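Thiosulfate:glutathione sulfurtransferase (Saccharomyces cerevisiae, PDB 3D1P) transfers sulfur from thiosulfate to glutathione, producing S-sulfanylglutathione, a central intermediate of hydrogen sulfide metabolism in yeast mitochondria. Local coordinates at residues N62-Y65 against R66-D70; P76-F79 against E80-I83; G104-A107 against Q108-A111. All coordinates share one frame; numbering follows the deposited sequence. Where two conformers were deposited one is given.

Interaction 1 (N62-Y65 against R66-D70)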
loop_
_atom_site.group_PDB
_atom_site.type_symbol
_atom_site.label_atom_id
_atom_site.label_comp_id
_atom_site.label_asym_id
_atom_site.label_seq_id
_atom_site.Cartn_x
_atom_site.Cartn_y
_atom_site.Cartn_z
ATOM N N ASN A 62 -5.085 -3.146 3.877
ATOM C CA ASN A 62 -4.017 -3.928 4.501
ATOM C C ASN A 62 -3.920 -5.264 3.770
ATOM O O ASN A 62 -4.851 -6.051 3.747
ATOM C CB ASN A 62 -4.347 -4.151 5.969
ATOM C CG ASN A 62 -3.246 -4.874 6.749
ATOM O OD1 ASN A 62 -3.528 -5.618 7.703
ATOM N ND2 ASN A 62 -1.989 -4.603 6.443
ATOM N N VAL A 63 -2.751 -5.508 3.159
ATOM C CA VAL A 63 -2.489 -6.755 2.439
ATOM C C VAL A 63 -1.141 -7.282 2.952
ATOM O O VAL A 63 -0.092 -7.011 2.371
ATOM C CB VAL A 63 -2.481 -6.588 0.916
ATOM C CG1 VAL A 63 -2.378 -7.968 0.267
ATOM C CG2 VAL A 63 -3.757 -5.863 0.447
ATOM N N PRO A 64 -1.157 -7.954 4.096
ATOM C CA PRO A 64 0.101 -8.257 4.790
ATOM C C PRO A 64 1.100 -9.052 3.953
ATOM O O PRO A 64 0.793 -10.136 3.441
ATOM C CB PRO A 64 -0.367 -9.080 6.002
ATOM C CG PRO A 64 -1.785 -8.579 6.272
ATOM C CD PRO A 64 -2.342 -8.344 4.893
ATOM N N TYR A 65 2.352 -8.558 3.889
ATOM C CA TYR A 65 3.359 -9.215 3.083
ATOM C C TYR A 65 3.934 -10.451 3.776
ATOM O O TYR A 65 4.053 -11.491 3.158
ATOM C CB TYR A 65 4.468 -8.244 2.671
ATOM C CG TYR A 65 5.466 -8.914 1.778
ATOM C CD1 TYR A 65 5.146 -9.218 0.470
ATOM C CD2 TYR A 65 6.722 -9.278 2.246
ATOM C CE1 TYR A 65 6.050 -9.913 -0.363
ATOM C CE2 TYR A 65 7.592 -9.959 1.439
ATOM C CZ TYR A 65 7.250 -10.266 0.144
ATOM O OH TYR A 65 8.154 -10.944 -0.648
ATOM N N ARG A 66 4.285 -10.319 5.050
ATOM C CA ARG A 66 4.884 -11.420 5.799
ATOM C C ARG A 66 3.994 -12.662 5.815
ATOM O O ARG A 66 4.468 -13.779 5.608
ATOM C CB ARG A 66 5.202 -10.983 7.230
ATOM C CG ARG A 66 6.565 -10.332 7.391
ATOM C CD ARG A 66 6.768 -9.819 8.808
ATOM N NE ARG A 66 6.927 -10.908 9.767
ATOM C CZ ARG A 66 8.029 -11.644 9.886
ATOM N NH1 ARG A 66 9.074 -11.407 9.105
ATOM N NH2 ARG A 66 8.086 -12.616 10.787
ATOM N N SER A 67 2.706 -12.458 6.069
ATOM C CA SER A 67 1.761 -13.549 6.163
ATOM C C SER A 67 1.043 -13.887 4.860
ATOM O O SER A 67 0.453 -14.966 4.783
ATOM C CB SER A 67 0.810 -13.344 7.318
ATOM O OG SER A 67 0.152 -12.120 7.208
ATOM N N HIS A 68 1.128 -13.021 3.853
ATOM C CA HIS A 68 0.531 -13.265 2.551
ATOM C C HIS A 68 1.455 -12.729 1.451
ATOM O O HIS A 68 1.059 -11.843 0.678
ATOM C CB HIS A 68 -0.870 -12.635 2.438
ATOM C CG HIS A 68 -1.818 -13.171 3.417
ATOM N ND1 HIS A 68 -2.502 -14.348 3.202
ATOM C CD2 HIS A 68 -2.204 -12.728 4.630
ATOM C CE1 HIS A 68 -3.294 -14.585 4.226
ATOM N NE2 HIS A 68 -3.114 -13.634 5.117
ATOM N N PRO A 69 2.675 -13.249 1.323
ATOM C CA PRO A 69 3.622 -12.657 0.360
ATOM C C PRO A 69 3.206 -12.794 -1.085
ATOM O O PRO A 69 3.636 -12.019 -1.951
ATOM C CB PRO A 69 4.932 -13.391 0.665
ATOM C CG PRO A 69 4.479 -14.704 1.260
ATOM C CD PRO A 69 3.280 -14.322 2.127
ATOM N N ASP A 70 2.421 -13.831 -1.367
ATOM C CA ASP A 70 1.850 -14.108 -2.681
ATOM C C ASP A 70 0.547 -13.425 -2.967
ATOM O O ASP A 70 -0.026 -13.680 -4.009
ATOM C CB ASP A 70 1.585 -15.643 -2.825
ATOM C CG ASP A 70 0.641 -16.197 -1.708
ATOM O OD1 ASP A 70 0.538 -15.606 -0.534
ATOM O OD2 ASP A 70 0.081 -17.306 -1.992
HETATM O O HOH W 1 1.227 -8.973 0.343
#
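Y65 and P69 meet as ring and pyrrolidine, joined by a CH-pi contact at the turn that follows strand 61-62. P69 CB stands over one face of the tyrosine, 4.1 Å from the ring centroid and displaced toward the rim, and the two side chains cross at about a right angle. With CG of Y65 opposite its own backbone N (chi1 -177°), the ring folds back over P69, and CE1 comes within 3.8 Å of CB. P64 CB lies 3.3 Å from S67 OG in a van der Waals contact; that hydroxyl is itself hydrogen-bonded to E48. The polar contacts belong to the backbone. H68 N donates two weak bonds, to P64 O at 2.9 Å and to Y65 O at 3.4 Å, and both are bent well away from straight. Y65 O also approaches P69 N, but a proline nitrogen has no hydrogen to offer. A water lies 2.9 Å from H68 O and 3.1 Å from V63 O, placed to donate to either across the mouth of the turn. The chain thus reverses on weak, bent bonds, with two prolines limiting its backbone freedom and the CH-pi contact of Y65 with P69 closing one side. The Y65 ring also leans on E106 and A107 of helix 102-112, about 7 Å from the C98 side chain, so this packing probably shapes the rim of the persulfide site.

Interaction 2 (P76-F79 against E80-I83)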
loop_
_atom_site.group_PDB
_atom_site.type_symbol
_atom_site.label_atom_id
_atom_site.label_comp_id
_atom_site.label_asym_id
_atom_site.label_seq_id
_atom_site.Cartn_x
_atom_site.Cartn_y
_atom_site.Cartn_z
ATOM N N PRO A 76 -8.695 -13.023 -8.397
ATOM C CA PRO A 76 -9.601 -12.265 -7.544
ATOM C C PRO A 76 -10.355 -13.073 -6.504
ATOM O O PRO A 76 -10.493 -12.620 -5.405
ATOM C CB PRO A 76 -10.558 -11.567 -8.528
ATOM C CG PRO A 76 -9.762 -11.481 -9.797
ATOM C CD PRO A 76 -8.953 -12.764 -9.820
ATOM N N LEU A 77 -10.864 -14.242 -6.852
ATOM C CA LEU A 77 -11.638 -15.025 -5.905
ATOM C C LEU A 77 -10.750 -15.522 -4.756
ATOM O O LEU A 77 -11.108 -15.424 -3.575
ATOM C CB LEU A 77 -12.335 -16.167 -6.637
ATOM C CG LEU A 77 -13.224 -17.050 -5.774
ATOM C CD1 LEU A 77 -14.516 -16.349 -5.384
ATOM C CD2 LEU A 77 -13.539 -18.358 -6.536
ATOM N N GLU A 78 -9.582 -16.024 -5.100
ATOM C CA GLU A 78 -8.667 -16.540 -4.104
ATOM C C GLU A 78 -8.083 -15.416 -3.242
ATOM O O GLU A 78 -7.896 -15.598 -2.036
ATOM C CB GLU A 78 -7.538 -17.346 -4.779
ATOM C CG GLU A 78 -6.561 -18.024 -3.826
ATOM C CD GLU A 78 -7.144 -19.188 -3.017
ATOM O OE1 GLU A 78 -8.311 -19.574 -3.235
ATOM O OE2 GLU A 78 -6.416 -19.719 -2.188
ATOM N N PHE A 79 -7.852 -14.246 -3.849
ATOM C CA PHE A 79 -7.396 -13.101 -3.079
ATOM C C PHE A 79 -8.395 -12.798 -1.950
ATOM O O PHE A 79 -8.021 -12.607 -0.799
ATOM C CB PHE A 79 -7.237 -11.902 -4.006
ATOM C CG PHE A 79 -6.618 -10.678 -3.342
ATOM C CD1 PHE A 79 -5.320 -10.337 -3.581
ATOM C CD2 PHE A 79 -7.379 -9.878 -2.505
ATOM C CE1 PHE A 79 -4.751 -9.210 -2.986
ATOM C CE2 PHE A 79 -6.802 -8.757 -1.900
ATOM C CZ PHE A 79 -5.489 -8.430 -2.152
ATOM N N GLU A 80 -9.678 -12.702 -2.283
ATOM C CA GLU A 80 -10.628 -12.369 -1.253
ATOM C C GLU A 80 -10.724 -13.480 -0.211
ATOM O O GLU A 80 -10.839 -13.191 0.987
ATOM C CB GLU A 80 -11.976 -12.015 -1.852
ATOM C CG GLU A 80 -12.935 -11.396 -0.872
ATOM C CD GLU A 80 -13.724 -12.368 -0.044
ATOM O OE1 GLU A 80 -13.762 -13.567 -0.382
ATOM O OE2 GLU A 80 -14.315 -11.937 0.968
ATOM N N LYS A 81 -10.606 -14.752 -0.604
ATOM C CA LYS A 81 -10.618 -15.795 0.405
ATOM C C LYS A 81 -9.435 -15.690 1.359
ATOM O O LYS A 81 -9.595 -15.939 2.572
ATOM C CB LYS A 81 -10.660 -17.161 -0.260
ATOM C CG LYS A 81 -11.965 -17.432 -0.953
ATOM C CD LYS A 81 -11.837 -18.729 -1.735
ATOM C CE LYS A 81 -13.109 -19.142 -2.394
ATOM N NZ LYS A 81 -12.851 -20.206 -3.388
ATOM N N GLN A 82 -8.251 -15.376 0.836
ATOM C CA GLN A 82 -7.077 -15.339 1.658
ATOM C C GLN A 82 -6.958 -14.061 2.480
ATOM O O GLN A 82 -6.521 -14.108 3.627
ATOM C CB GLN A 82 -5.845 -15.555 0.788
ATOM C CG GLN A 82 -5.829 -16.993 0.120
ATOM C CD GLN A 82 -5.873 -18.230 1.075
ATOM O OE1 GLN A 82 -5.344 -18.140 2.159
ATOM N NE2 GLN A 82 -6.477 -19.392 0.636
ATOM N N ILE A 83 -7.277 -12.921 1.874
ATOM C CA ILE A 83 -7.037 -11.622 2.485
ATOM C C ILE A 83 -8.274 -11.062 3.151
ATOM O O ILE A 83 -8.148 -10.311 4.096
ATOM C CB ILE A 83 -6.508 -10.624 1.413
ATOM C CG1 ILE A 83 -5.351 -11.236 0.639
ATOM C CG2 ILE A 83 -6.080 -9.294 2.044
ATOM C CD1 ILE A 83 -4.155 -11.669 1.447
HETATM O O HOH W 2 -13.757 -14.814 -2.791
HETATM O O HOH W 3 -10.495 -19.496 -4.933
#
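Four regular i to i+4 bonds run through residues 76-83, from E80, K81, Q82 and I83 N to P76, L77, E78 and F79 O; the last, I83 N to F79 O, measures 2.8 Å. On the inner face, I83 CG1 sits squarely over the F79 ring, 3.9 Å from its centroid, a CH-pi contact. The isoleucine's first torsion, -50°, turns CG1 away from its own carbonyl carbon and over the ring. On the outer face Q82 NE2 donates to E78 OE2 at 2.8 Å, coming from above the carboxylate plane, with carboxylate and amide planes 41° apart. E78 bends at chi2 (69°) to bring OE2 within reach of the Q82 amide; OE1 takes a water at 2.8 Å. That water also reaches K81 NZ, though less certainly, since K81 has two conformers. Replacing E78 by an alanine would probably leave the Q82 amide without this acceptor and free to turn. Helix 76-83 lies on the path from edge strand 61-62 to strand 93-97: F79 packs against V63, just past the first strand, and against K87 and P88, ahead of the second, while I83 rests on H68 and A71.

Interaction 3 (G104-A107 against Q108-A111)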
loop_
_atom_site.group_PDB
_atom_site.type_symbol
_atom_site.label_atom_id
_atom_site.label_comp_id
_atom_site.label_asym_id
_atom_site.label_seq_id
_atom_site.Cartn_x
_atom_site.Cartn_y
_atom_site.Cartn_z
ATOM N N GLY A 104 7.205 -3.310 1.692
ATOM C CA GLY A 104 6.520 -2.567 0.644
ATOM C C GLY A 104 7.176 -2.756 -0.727
ATOM O O GLY A 104 6.500 -2.960 -1.724
ATOM N N GLY A 105 8.492 -2.694 -0.758
ATOM C CA GLY A 105 9.200 -2.871 -2.001
ATOM C C GLY A 105 9.019 -4.270 -2.569
ATOM O O GLY A 105 8.861 -4.455 -3.791
ATOM N N GLU A 106 9.044 -5.275 -1.698
ATOM C CA GLU A 106 8.845 -6.671 -2.121
ATOM C C GLU A 106 7.454 -6.864 -2.697
ATOM O O GLU A 106 7.257 -7.544 -3.712
ATOM C CB GLU A 106 9.039 -7.645 -0.947
ATOM C CG GLU A 106 10.484 -7.779 -0.502
ATOM C CD GLU A 106 11.432 -8.138 -1.678
ATOM O OE1 GLU A 106 11.133 -9.097 -2.407
ATOM O OE2 GLU A 106 12.430 -7.428 -1.913
ATOM N N ALA A 107 6.459 -6.330 -2.001
ATOM C CA ALA A 107 5.076 -6.471 -2.461
ATOM C C ALA A 107 4.853 -5.766 -3.779
ATOM O O ALA A 107 4.145 -6.286 -4.663
ATOM C CB ALA A 107 4.123 -5.949 -1.388
ATOM N N GLN A 108 5.467 -4.608 -3.971
ATOM C CA GLN A 108 5.369 -3.892 -5.242
ATOM C C GLN A 108 5.886 -4.772 -6.371
ATOM O O GLN A 108 5.304 -4.791 -7.462
ATOM C CB GLN A 108 6.132 -2.563 -5.180
ATOM C CG GLN A 108 6.007 -1.717 -6.426
ATOM C CD GLN A 108 6.951 -2.067 -7.605
ATOM O OE1 GLN A 108 6.619 -1.764 -8.792
ATOM N NE2 GLN A 108 8.055 -2.686 -7.337
ATOM N N LYS A 109 6.960 -5.495 -6.134
ATOM C CA LYS A 109 7.523 -6.370 -7.163
ATOM C C LYS A 109 6.575 -7.497 -7.503
ATOM O O LYS A 109 6.450 -7.888 -8.678
ATOM C CB LYS A 109 8.863 -6.918 -6.717
ATOM C CG LYS A 109 9.976 -5.887 -6.802
ATOM C CD LYS A 109 11.299 -6.312 -6.189
ATOM C CE LYS A 109 12.395 -5.292 -6.496
ATOM N NZ LYS A 109 13.648 -5.379 -5.680
ATOM N N VAL A 110 5.905 -8.072 -6.491
ATOM C CA VAL A 110 4.915 -9.109 -6.770
ATOM C C VAL A 110 3.807 -8.539 -7.651
ATOM O O VAL A 110 3.433 -9.122 -8.662
ATOM C CB VAL A 110 4.334 -9.708 -5.470
ATOM C CG1 VAL A 110 3.254 -10.742 -5.811
ATOM C CG2 VAL A 110 5.429 -10.326 -4.609
ATOM N N ALA A 111 3.262 -7.393 -7.261
ATOM C CA ALA A 111 2.153 -6.837 -8.025
ATOM C C ALA A 111 2.555 -6.491 -9.465
ATOM O O ALA A 111 1.849 -6.810 -10.418
ATOM C CB ALA A 111 1.596 -5.583 -7.295
HETATM O O HOH W 4 9.850 -2.345 -5.352
HETATM O O HOH W 5 13.688 -7.809 -3.973
#
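G105 O is gripped by two donors: K109 N at 3.2 Å, and a water at 2.8 Å. The water also accepts a weak bond from Q108 NE2, a link made doubtful by the two conformers of Q108. Three more i to i+4 bonds carry the helix on, from Q108 N to G104 O, V110 N to E106 O and A111 N to A107 O; the last, 3.0 Å long with an angle of 169° at the hydrogen, is nearly straight. Side chains lie against these carbonyls. K109 CG rests 3.5 Å from G105 O before the chain runs out extended, and V110 CG2, turned away from its own carbonyl carbon, is 3.4 Å from E106 O. E106 OE2 and K109 NZ stay 4.5 Å apart, opposite charges too distant for a salt bridge, and since E106 has two conformers even this spacing is uncertain. The glycine end of the segment faces the active site, with G104 about 4 Å from the C98 side chain. Helix 102-112 is the crossover of a beta-alpha-beta unit between strands 93-97 and 119-121: A107, Q108 and A111 pack on F96 of the first, and Q108 OE1 is hydrogen-bonded to T119 OG1 at the second.

How the interactions relate
Along the chain the three come in series, from the loop after strand 61-62 (interaction 1) through helix 76-83 (interaction 2) to helix 102-112 (interaction 3), all within the rhodanese-like domain, around its five-stranded parallel sheet. Interaction 1 lies between the others, its centre 12 Å from that of interaction 2 and 10 Å from that of interaction 3. It touches both: H68 CE1 packs against Q82 O, and P69 O against V110 CG2. Interactions 2 and 3 do not touch, their nearest atoms being about 8 Å apart. The loop therefore bridges the surface helix 76-83 and the helix that follows the catalytic C98.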